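Local atomic coordinates of FAD-binding oxidoreductase (Gulosibacter chungangensis, PDB entry 7PBG), a protein that oxidises 4-ethylphenol and related 4-alkylphenols by dehydrogenation, using a covalently bound FAD cofactor. Residues Ser289-Glu292 / Glu293-Glu297; Lys306-Met309 / Val310-Gly314; Ser491-Asn494 / His495-Arg498. All coordinates share one frame; numbering follows the deposited sequence.

Interaction 1 of 3, residues Ser289-Glu292 / Glu293-Glu297; sequences SKRE and EWQTE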
# COMPACT_ATOMS: atom_id res chain seq x y z
N SER A 289 3.98 36.33 -9.64
CA SER A 289 3.68 37.42 -10.58
C SER A 289 2.39 37.14 -11.33
O SER A 289 1.95 35.99 -11.35
CB SER A 289 4.82 37.62 -11.52
OG SER A 289 4.91 36.52 -12.44
N LYS A 290 1.91 38.14 -12.06
CA LYS A 290 0.72 38.05 -12.94
C LYS A 290 1.18 38.07 -14.40
O LYS A 290 2.28 38.55 -14.71
CB LYS A 290 -0.21 39.23 -12.70
CG LYS A 290 -0.82 39.27 -11.31
CD LYS A 290 -1.93 40.30 -11.19
CE LYS A 290 -2.67 40.18 -9.88
NZ LYS A 290 -1.73 40.25 -8.74
N ARG A 291 0.37 37.49 -15.26
CA ARG A 291 0.71 37.28 -16.67
C ARG A 291 1.14 38.58 -17.34
O ARG A 291 2.09 38.58 -18.11
CB ARG A 291 -0.53 36.80 -17.40
CG ARG A 291 -0.22 36.12 -18.73
CD ARG A 291 -1.49 35.67 -19.38
NE ARG A 291 -1.27 34.74 -20.51
CZ ARG A 291 -1.15 35.07 -21.79
NH1 ARG A 291 -1.22 36.33 -22.18
NH2 ARG A 291 -0.96 34.11 -22.69
N GLU A 292 0.41 39.67 -17.06
CA GLU A 292 0.65 40.95 -17.77
C GLU A 292 2.02 41.52 -17.39
O GLU A 292 2.51 42.43 -18.14
CB GLU A 292 -0.48 41.92 -17.48
CG GLU A 292 -1.72 41.55 -18.28
CD GLU A 292 -2.87 42.51 -18.09
OE1 GLU A 292 -3.59 42.73 -19.08
OE2 GLU A 292 -3.03 43.08 -16.95
N GLU A 293 2.63 41.05 -16.30
CA GLU A 293 4.00 41.54 -15.94
C GLU A 293 4.96 41.11 -17.04
O GLU A 293 6.04 41.74 -17.20
CB GLU A 293 4.44 41.06 -14.57
CG GLU A 293 3.60 41.63 -13.43
CD GLU A 293 3.98 41.13 -12.05
OE1 GLU A 293 3.10 40.69 -11.30
OE2 GLU A 293 5.17 41.28 -11.68
N TRP A 294 4.60 40.08 -17.80
CA TRP A 294 5.49 39.47 -18.81
C TRP A 294 5.00 39.76 -20.23
O TRP A 294 5.88 39.87 -21.12
CB TRP A 294 5.59 37.96 -18.58
CG TRP A 294 5.83 37.68 -17.13
CD1 TRP A 294 4.95 37.17 -16.22
CD2 TRP A 294 7.02 38.01 -16.41
NE1 TRP A 294 5.53 37.10 -15.00
CE2 TRP A 294 6.79 37.63 -15.08
CE3 TRP A 294 8.24 38.58 -16.76
CZ2 TRP A 294 7.76 37.78 -14.09
CZ3 TRP A 294 9.18 38.77 -15.78
CH2 TRP A 294 8.95 38.37 -14.46
N GLN A 295 3.70 39.79 -20.45
CA GLN A 295 3.15 39.88 -21.80
C GLN A 295 1.76 40.46 -21.73
O GLN A 295 0.94 39.92 -21.00
CB GLN A 295 3.18 38.52 -22.49
CG GLN A 295 2.36 38.50 -23.76
CD GLN A 295 2.54 37.21 -24.52
OE1 GLN A 295 3.65 36.67 -24.56
NE2 GLN A 295 1.44 36.70 -25.08
N THR A 296 1.53 41.58 -22.43
CA THR A 296 0.19 42.23 -22.45
C THR A 296 -0.71 41.59 -23.49
O THR A 296 -1.96 41.65 -23.28
CB THR A 296 0.27 43.76 -22.64
OG1 THR A 296 1.08 44.06 -23.78
CG2 THR A 296 0.89 44.47 -21.46
N GLU A 297 -0.16 41.04 -24.57
CA GLU A 297 -0.99 40.43 -25.64
C GLU A 297 -1.70 39.23 -25.03
O GLU A 297 -1.07 38.40 -24.38
CB GLU A 297 -0.15 40.07 -26.85
CG GLU A 297 0.45 41.24 -27.63
CD GLU A 297 1.77 41.77 -27.06
OE1 GLU A 297 2.25 41.22 -26.03
OE2 GLU A 297 2.27 42.79 -27.58
O HOH W 1 -1.44 38.74 -20.65
O HOH W 2 -3.36 40.98 -21.29

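Interaction 2 of 3, residues Lys306-Met309 / Val310-Gly314; sequences KQRM and VDELG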
# COMPACT_ATOMS: atom_id res chain seq x y z
N LYS A 306 8.61 34.14 -22.06
CA LYS A 306 9.13 33.11 -21.12
C LYS A 306 10.58 33.46 -20.77
O LYS A 306 10.95 33.26 -19.63
CB LYS A 306 8.94 31.72 -21.74
CG LYS A 306 7.47 31.37 -21.88
CD LYS A 306 7.28 30.13 -22.72
CE LYS A 306 5.83 29.75 -23.00
NZ LYS A 306 5.77 28.54 -23.88
N GLN A 307 11.33 33.97 -21.71
CA GLN A 307 12.73 34.37 -21.48
C GLN A 307 12.73 35.55 -20.52
O GLN A 307 13.61 35.63 -19.67
CB GLN A 307 13.46 34.68 -22.78
CG GLN A 307 14.96 34.73 -22.57
CD GLN A 307 15.54 33.40 -22.15
OE1 GLN A 307 15.32 32.38 -22.81
NE2 GLN A 307 16.26 33.38 -21.04
N ARG A 308 11.82 36.49 -20.68
CA ARG A 308 11.72 37.62 -19.71
C ARG A 308 11.51 37.06 -18.29
O ARG A 308 12.15 37.54 -17.33
CB ARG A 308 10.60 38.61 -20.06
CG ARG A 308 10.87 39.42 -21.31
CD ARG A 308 9.87 40.56 -21.41
NE ARG A 308 8.60 40.17 -21.99
CZ ARG A 308 8.35 40.00 -23.27
NH1 ARG A 308 9.32 40.19 -24.15
NH2 ARG A 308 7.11 39.67 -23.68
N MET A 309 10.63 36.08 -18.11
CA MET A 309 10.42 35.40 -16.81
C MET A 309 11.76 34.84 -16.31
O MET A 309 12.12 35.10 -15.15
CB MET A 309 9.39 34.29 -16.92
CG MET A 309 8.05 34.75 -17.40
SD MET A 309 7.00 33.32 -17.66
CE MET A 309 5.71 34.00 -18.70
N VAL A 310 12.44 34.06 -17.15
CA VAL A 310 13.73 33.43 -16.75
C VAL A 310 14.67 34.53 -16.28
O VAL A 310 15.30 34.34 -15.22
CB VAL A 310 14.37 32.59 -17.87
CG1 VAL A 310 15.77 32.18 -17.47
CG2 VAL A 310 13.46 31.42 -18.18
N ASP A 311 14.84 35.58 -17.08
CA ASP A 311 15.95 36.54 -16.87
C ASP A 311 15.63 37.43 -15.68
O ASP A 311 16.50 37.69 -14.87
CB ASP A 311 16.17 37.42 -18.10
CG ASP A 311 16.62 36.64 -19.32
OD1 ASP A 311 17.11 35.49 -19.13
OD2 ASP A 311 16.54 37.21 -20.44
N GLU A 312 14.41 37.83 -15.55
CA GLU A 312 14.03 38.85 -14.53
C GLU A 312 13.81 38.17 -13.18
O GLU A 312 14.13 38.75 -12.19
CB GLU A 312 12.85 39.67 -15.04
CG GLU A 312 13.23 40.50 -16.25
CD GLU A 312 12.08 41.29 -16.85
OE1 GLU A 312 12.17 41.60 -18.04
OE2 GLU A 312 11.06 41.49 -16.13
N LEU A 313 13.19 36.99 -13.15
CA LEU A 313 13.06 36.20 -11.89
C LEU A 313 14.41 35.60 -11.52
O LEU A 313 14.59 35.26 -10.35
CB LEU A 313 12.02 35.12 -12.09
CG LEU A 313 10.61 35.61 -12.39
CD1 LEU A 313 9.69 34.44 -12.64
CD2 LEU A 313 10.09 36.41 -11.19
N GLY A 314 15.33 35.48 -12.48
CA GLY A 314 16.64 34.89 -12.19
C GLY A 314 16.51 33.40 -11.90
O GLY A 314 17.22 32.92 -11.01

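Interaction 3 of 3, residues Ser491-Asn494 / His495-Arg498; sequences SFNN and HIQR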
# COMPACT_ATOMS: atom_id res chain seq x y z
N SER A 491 -9.03 -0.00 -21.05
CA SER A 491 -9.93 -0.82 -21.91
C SER A 491 -9.53 -2.29 -21.93
O SER A 491 -10.27 -3.07 -22.55
CB SER A 491 -9.96 -0.26 -23.29
OG SER A 491 -8.71 -0.40 -23.86
N PHE A 492 -8.43 -2.68 -21.31
CA PHE A 492 -7.99 -4.10 -21.32
C PHE A 492 -9.18 -5.02 -21.05
O PHE A 492 -9.93 -4.83 -20.06
CB PHE A 492 -6.91 -4.39 -20.28
CG PHE A 492 -6.45 -5.84 -20.31
CD1 PHE A 492 -5.63 -6.29 -21.34
CD2 PHE A 492 -6.90 -6.75 -19.37
CE1 PHE A 492 -5.30 -7.63 -21.43
CE2 PHE A 492 -6.55 -8.09 -19.45
CZ PHE A 492 -5.75 -8.52 -20.47
N ASN A 493 -9.30 -6.04 -21.90
CA ASN A 493 -10.31 -7.10 -21.78
C ASN A 493 -11.71 -6.49 -21.61
O ASN A 493 -12.42 -6.80 -20.63
CB ASN A 493 -9.94 -8.10 -20.69
CG ASN A 493 -10.85 -9.30 -20.73
OD1 ASN A 493 -11.41 -9.58 -21.79
ND2 ASN A 493 -11.02 -9.98 -19.61
N ASN A 494 -12.10 -5.62 -22.56
CA ASN A 494 -13.48 -5.08 -22.60
C ASN A 494 -13.77 -4.37 -21.27
O ASN A 494 -14.83 -4.62 -20.67
CB ASN A 494 -14.52 -6.16 -22.87
CG ASN A 494 -14.34 -6.85 -24.20
OD1 ASN A 494 -14.23 -6.22 -25.25
ND2 ASN A 494 -14.30 -8.16 -24.15
N HIS A 495 -12.78 -3.63 -20.76
CA HIS A 495 -12.94 -2.77 -19.56
C HIS A 495 -13.22 -3.64 -18.33
O HIS A 495 -14.07 -3.26 -17.47
CB HIS A 495 -14.04 -1.74 -19.79
CG HIS A 495 -13.79 -0.83 -20.93
ND1 HIS A 495 -14.10 -1.19 -22.23
CD2 HIS A 495 -13.14 0.35 -20.99
CE1 HIS A 495 -13.73 -0.22 -23.04
NE2 HIS A 495 -13.15 0.76 -22.30
N ILE A 496 -12.47 -4.74 -18.18
CA ILE A 496 -12.66 -5.66 -17.02
C ILE A 496 -12.44 -4.86 -15.72
O ILE A 496 -13.09 -5.18 -14.76
CB ILE A 496 -11.82 -6.94 -17.12
CG1 ILE A 496 -12.19 -7.95 -16.03
CG2 ILE A 496 -10.33 -6.63 -17.16
CD1 ILE A 496 -13.64 -8.37 -15.95
N GLN A 497 -11.61 -3.82 -15.73
CA GLN A 497 -11.37 -3.00 -14.53
C GLN A 497 -12.67 -2.33 -14.11
O GLN A 497 -13.09 -2.52 -12.94
CB GLN A 497 -10.31 -1.94 -14.74
CG GLN A 497 -9.01 -2.28 -14.08
CD GLN A 497 -7.99 -1.17 -14.12
OE1 GLN A 497 -8.28 0.03 -14.19
NE2 GLN A 497 -6.75 -1.61 -14.09
N ARG A 498 -13.26 -1.56 -15.03
CA ARG A 498 -14.56 -0.89 -14.77
C ARG A 498 -15.59 -1.92 -14.33
O ARG A 498 -16.36 -1.64 -13.40
CB ARG A 498 -15.07 -0.16 -16.03
CG ARG A 498 -16.40 0.58 -15.88
CD ARG A 498 -16.90 0.98 -17.29
NE ARG A 498 -17.60 -0.14 -17.93
CZ ARG A 498 -17.53 -0.48 -19.22
NH1 ARG A 498 -16.83 0.25 -20.07
NH2 ARG A 498 -18.17 -1.55 -19.66
O HOH W 3 -9.57 -3.12 -17.98

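Interaction 1 of 3, residues Ser289-Glu292 / Glu293-Glu297
Trp294 NE1 donates to Ser289 OG at 2.7 Å, a side chain to side chain bond with the oxygen almost exactly in the indole plane; the same OG is also hydrogen-bonded to Ala285 O in helix 281-288, which this tight turn follows. Glu293 CB lies over one indole face near the rim.

Side chain to backbone bonds form the second kind. Glu293, extended beyond CG, runs back beside Lys290, and its OE1 accepts the Lys290 N-H at 2.9 Å, met from above the carboxylate plane. Arg291 CG stands anti to the backbone N (chi1 -162°) and the chain runs on extended, which carries NH1 to Glu297 O at 3.0 Å, in both the guanidinium and carbonyl planes. Gln295 NE2 bonds the same oxygen at 3.1 Å, the amide and guanidinium planes nearly perpendicular; it also bonds Pro300 O, while Gln295 OE1 accepts from Thr302 N. A water joins Arg291 NH1 to Gln295 O.

Backbone bonds close the turn: Glu293 N donates to Lys290 O at 3.0 Å, and Arg291 O accepts from Trp294 N and Gln295 N.

NE of Arg291 is salt-bridged to Asp426 and NH2 bonds to Gly299 O, so each guanidinium nitrogen of this buried side chain has an acceptor, which probably fixes its rotation and offsets the cost of burying the charge.

Interaction 2 of 3, residues Lys306-Met309 / Val310-Gly314
Gln307 swings CG to the side opposite its own main-chain nitrogen (chi1 -165°) and bends at chi2 (64°), which brings the end of the side chain beside Asp311, whose own CG takes the position beside its backbone N. The two then meet as an i to i+4 pair on the α-helix 303-313: Gln307 NE2 donates to Asp311 OD1 at 3.0 Å. The oxygen lies in the plane of the amide, but the donor comes in from above the carboxylate, and the two side chains cross with their planes 40° apart. At the far end of the amide, OE1 is hydrogen-bonded to His317, so both polar atoms of the group are engaged and its flip is probably fixed. Replacing Gln307 by an alanine would probably leave Asp311 OD1 without this donor and His317 without its amide partner.

Backbone bonds of the same spacing underlie the pair, from Val310 N to Lys306 O through Leu313 N to Met309 O. Val310 packs back on the previous turn, its CG2 3.4 Å from Lys306 O and its CB near Gln307 NE2.

Arg308 and Glu312 lie side by side and point the same way, yet their charges do not pair: Arg308 NE stays 5.5 Å from Glu312 OE1, and the polar partner of the guanidinium is instead Trp294 O. On the buried side, Met309 and Leu313 both pack on Ala285 of helix 281-288.

Gly314, the first residue beyond the helix to leave helical geometry, has a positive phi, while its N keeps a weak bond to Val310 O. Within the buried pair, Met309 CB approaches Leu313 CD1 to 4.3 Å.

Interaction 3 of 3, residues Ser491-Asn494 / His495-Arg498
The imidazole of His495 lies flat against Ser491, whose CA sits 3.7 Å from the ring centroid and 19° off the normal, a CH-pi contact over one face. Ser491 CB covers the same face near His495 NE2, at 3.5 Å. Over the opposite face comes Arg498 NH1, offset toward the rim, so the ring lies between Ser491 CA and CB on one face and a guanidinium on the other that is itself salt-bridged through NE to Glu502. His495 NE2 is hydrogen-bonded to Glu488 O, which probably fixes how the imidazole is turned.

Ile496 faces the other way. Its CG2 branch points back at the preceding residues: it meets Asn493 CB at 3.8 Å and Phe492 CD2 at 4.1 Å, Phe492 and Ile496 running side by side while Asn493 crosses.

These orientations rest on an unusual backbone, since Asn493, Asn494 and His495 all have positive phi, a left-handed turn before the right-handed helix proper. Across it His495 N bonds to Ser491 O and Ile496 N to Phe492 O, and a water links Phe492 O with Gln497 N.

The turn thus opens helix 492-508 just after helix 483-489, to which His495 is tied, and docks on strand 191-193 of the second subunit: Asn493 ND2 bonds to Val191 O of that subunit, Gln497 NE2 to its Arg193 O, and Ile496 packs on the same second-subunit Val191.

How the interactions relate
Interactions 1 and 2 are neighbours, their centres 12 Å apart, and Trp294 joins them. Its indole lies along helix 303-313, with CD2 3.6 Å from Met309 CG and CH2 3.8 Å from Leu313 CG, while the polar link from Trp294 O to Arg308 NH2 measures 2.8 Å. The turn of interaction 1 is therefore packed directly against the helix of interaction 2. Interaction 3 stands apart, its centre about 45 Å from that of interaction 1 and 46 Å from that of interaction 2, with no touch, and it serves the interface with the second subunit. All three lie away from the FAD-binding residues, including His395, the covalent attachment point.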